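PDB 1VR8: GTP binding regulator from Thermotoga maritima, which is of unknown cellular function but has a fold similar to the Ran-binding protein Mog1p, and so may regulate a GTP-binding protein. Local coordinates for residues 109-114 against 132-137. Residues are numbered along the deposited sequence; the frame is centred on the assembly and turned at random.
Sequences VAWWRK and HVYRVY. With AZI (azide ion), chain C.
Trp111, on strand 106-113, reaches across to helix 126-138 and meets Val133 and Tyr134, neighbours on the helix. The bond from CA to CB is directed toward the helix, CG sits between the backbone N and the carbonyl carbon (chi1 71°), and the indole extends from there with its benzo side foremost. On the pyrrole part, NE1 donates a hydrogen bond to the carbonyl O of His11 of the N-terminal histidine tag. At the ring fusion, Trp111 CE2 lies 3.9 Å from Tyr134 CE1, which stands over one face of the indole, offset toward its rim. The next atom, CZ2, is shared: Tyr134 CE1 approaches it from that face, while Val133 CG1 comes in the ring plane, 3.9 Å from Trp111 CZ2. Trp111 CH2, next along the rim, is 4.1 Å from Val133 CG1. The Tyr134 ring presents its edge, making a T-shaped stack with the six-membered ring of Trp111: centroids are 5.4 Å apart and the planes are turned by 84°. At the far end of the Tyr134 ring, OH is hydrogen-bonded to Lys98 NZ, and the tag residue His11 stacks on the ring. With an alanine here instead of Trp111, the Tyr134 edge would probably lose its aromatic face and the Val133 methyl the indole edge. Helix 126-138 thus packs on the antiparallel sheet of this Mog1p-like fold through buried apolar and aromatic contacts, the tag satisfying the indole N-H and Lys98 the phenol OH.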
loop_
_atom_site.group_PDB
_atom_site.type_symbol
_atom_site.label_atom_id
_atom_site.label_comp_id
_atom_site.label_asym_id
_atom_site.label_seq_id
_atom_site.Cartn_x
_atom_site.Cartn_y
_atom_site.Cartn_z
ATOM N N VAL A 109 -6.387 0.914 -3.972
ATOM C CA VAL A 109 -6.290 -0.424 -3.408
ATOM C C VAL A 109 -5.517 -0.347 -2.087
ATOM O O VAL A 109 -4.405 0.201 -2.031
ATOM C CB VAL A 109 -5.581 -1.356 -4.389
ATOM C CG1 VAL A 109 -5.402 -2.727 -3.805
ATOM C CG2 VAL A 109 -6.311 -1.428 -5.745
ATOM N N ALA A 110 -6.092 -0.870 -1.008
ATOM C CA ALA A 110 -5.482 -0.724 0.312
ATOM C C ALA A 110 -5.508 -2.085 0.998
ATOM O O ALA A 110 -6.561 -2.726 1.023
ATOM C CB ALA A 110 -6.236 0.276 1.141
ATOM N N TRP A 111 -4.374 -2.492 1.575
ATOM C CA TRP A 111 -4.330 -3.782 2.267
ATOM C C TRP A 111 -3.440 -3.705 3.496
ATOM O O TRP A 111 -2.544 -2.852 3.585
ATOM C CB TRP A 111 -3.895 -4.905 1.306
ATOM C CG TRP A 111 -2.460 -4.929 0.856
ATOM C CD1 TRP A 111 -1.467 -5.686 1.379
ATOM C CD2 TRP A 111 -1.845 -4.144 -0.198
ATOM N NE1 TRP A 111 -0.291 -5.439 0.735
ATOM C CE2 TRP A 111 -0.490 -4.498 -0.235
ATOM C CE3 TRP A 111 -2.306 -3.173 -1.082
ATOM C CZ2 TRP A 111 0.394 -3.949 -1.155
ATOM C CZ3 TRP A 111 -1.425 -2.622 -1.988
ATOM C CH2 TRP A 111 -0.094 -3.005 -2.012
ATOM N N TRP A 112 -3.740 -4.575 4.456
ATOM C CA TRP A 112 -2.964 -4.684 5.676
ATOM C C TRP A 112 -2.725 -6.159 5.986
ATOM O O TRP A 112 -3.531 -7.031 5.626
ATOM C CB TRP A 112 -3.610 -3.959 6.872
ATOM C CG TRP A 112 -4.631 -4.792 7.582
ATOM C CD1 TRP A 112 -5.942 -4.956 7.238
ATOM C CD2 TRP A 112 -4.386 -5.681 8.666
ATOM N NE1 TRP A 112 -6.534 -5.850 8.067
ATOM C CE2 TRP A 112 -5.608 -6.310 8.971
ATOM C CE3 TRP A 112 -3.274 -5.966 9.451
ATOM C CZ2 TRP A 112 -5.740 -7.237 10.013
ATOM C CZ3 TRP A 112 -3.409 -6.889 10.495
ATOM C CH2 TRP A 112 -4.625 -7.529 10.748
ATOM N N ARG A 113 -1.599 -6.402 6.642
ATOM C CA ARG A 113 -1.273 -7.692 7.212
ATOM C C ARG A 113 -0.104 -7.483 8.163
ATOM O O ARG A 113 0.760 -6.631 7.923
ATOM C CB ARG A 113 -0.947 -8.708 6.131
ATOM C CG ARG A 113 -0.882 -10.168 6.642
ATOM C CD ARG A 113 -0.787 -11.144 5.457
ATOM N NE ARG A 113 -0.838 -12.562 5.845
ATOM C CZ ARG A 113 0.186 -13.269 6.329
ATOM N NH1 ARG A 113 1.375 -12.704 6.507
ATOM N NH2 ARG A 113 0.034 -14.551 6.645
ATOM N N LYS A 114 -0.082 -8.248 9.233
ATOM C CA LYS A 114 0.919 -8.108 10.282
ATOM C C LYS A 114 1.031 -6.623 10.697
ATOM O O LYS A 114 0.040 -6.041 11.118
ATOM C CB LYS A 114 2.270 -8.701 9.825
ATOM C CG LYS A 114 2.221 -10.218 9.519
ATOM C CD LYS A 114 1.903 -11.044 10.741
ATOM C CE LYS A 114 1.998 -12.569 10.458
ATOM N NZ LYS A 114 1.675 -13.373 11.676
ATOM N N HIS A 132 3.263 -5.554 -9.116
ATOM C CA HIS A 132 4.708 -5.340 -8.909
ATOM C C HIS A 132 5.076 -5.393 -7.415
ATOM O O HIS A 132 6.005 -6.097 -7.015
ATOM C CB HIS A 132 5.158 -4.024 -9.537
ATOM C CG HIS A 132 6.575 -3.645 -9.195
ATOM N ND1 HIS A 132 7.666 -4.377 -9.602
ATOM C CD2 HIS A 132 7.065 -2.601 -8.493
ATOM C CE1 HIS A 132 8.773 -3.807 -9.152
ATOM N NE2 HIS A 132 8.438 -2.721 -8.480
ATOM N N VAL A 133 4.366 -4.625 -6.599
ATOM C CA VAL A 133 4.610 -4.597 -5.167
ATOM C C VAL A 133 4.469 -6.013 -4.581
ATOM O O VAL A 133 5.328 -6.479 -3.828
ATOM C CB VAL A 133 3.646 -3.642 -4.449
ATOM C CG1 VAL A 133 3.814 -3.745 -2.969
ATOM C CG2 VAL A 133 3.836 -2.173 -4.916
ATOM N N TYR A 134 3.390 -6.704 -4.942
ATOM C CA TYR A 134 3.212 -8.100 -4.530
ATOM C C TYR A 134 4.427 -8.991 -4.860
ATOM O O TYR A 134 4.901 -9.768 -4.033
ATOM C CB TYR A 134 1.980 -8.683 -5.249
ATOM C CG TYR A 134 0.623 -8.248 -4.732
ATOM C CD1 TYR A 134 0.460 -7.317 -3.711
ATOM C CD2 TYR A 134 -0.516 -8.782 -5.319
ATOM C CE1 TYR A 134 -0.828 -6.974 -3.259
ATOM C CE2 TYR A 134 -1.779 -8.434 -4.890
ATOM C CZ TYR A 134 -1.928 -7.547 -3.881
ATOM O OH TYR A 134 -3.215 -7.245 -3.499
ATOM N N ARG A 135 4.867 -8.920 -6.105
ATOM C CA ARG A 135 5.978 -9.720 -6.586
ATOM C C ARG A 135 7.300 -9.407 -5.859
ATOM O O ARG A 135 8.051 -10.337 -5.504
ATOM C CB ARG A 135 6.090 -9.567 -8.082
ATOM C CG ARG A 135 4.943 -10.316 -8.758
ATOM C CD ARG A 135 4.872 -10.088 -10.220
ATOM N NE ARG A 135 3.918 -11.013 -10.829
ATOM C CZ ARG A 135 3.409 -10.853 -12.042
ATOM N NH1 ARG A 135 3.708 -9.774 -12.772
ATOM N NH2 ARG A 135 2.583 -11.758 -12.528
ATOM N N VAL A 136 7.562 -8.132 -5.584
ATOM C CA VAL A 136 8.819 -7.784 -4.893
ATOM C C VAL A 136 8.780 -8.303 -3.450
ATOM O O VAL A 136 9.714 -8.959 -2.983
ATOM C CB VAL A 136 9.066 -6.276 -4.937
ATOM C CG1 VAL A 136 10.247 -5.885 -4.081
ATOM C CG2 VAL A 136 9.265 -5.835 -6.378
ATOM N N TYR A 137 7.675 -8.039 -2.761
ATOM C CA TYR A 137 7.560 -8.462 -1.359
ATOM C C TYR A 137 7.469 -9.975 -1.213
ATOM O O TYR A 137 7.986 -10.542 -0.269
ATOM C CB TYR A 137 6.392 -7.771 -0.673
ATOM C CG TYR A 137 6.520 -6.247 -0.533
ATOM C CD1 TYR A 137 7.758 -5.583 -0.606
ATOM C CD2 TYR A 137 5.385 -5.479 -0.266
ATOM C CE1 TYR A 137 7.837 -4.187 -0.440
ATOM C CE2 TYR A 137 5.464 -4.115 -0.069
ATOM C CZ TYR A 137 6.692 -3.474 -0.185
ATOM O OH TYR A 137 6.771 -2.115 -0.013
HETATM N N1 AZI C . 1.475 -15.950 10.753
HETATM N N2 AZI C . 0.961 -16.934 11.210
HETATM N N3 AZI C . 0.525 -18.055 11.245
#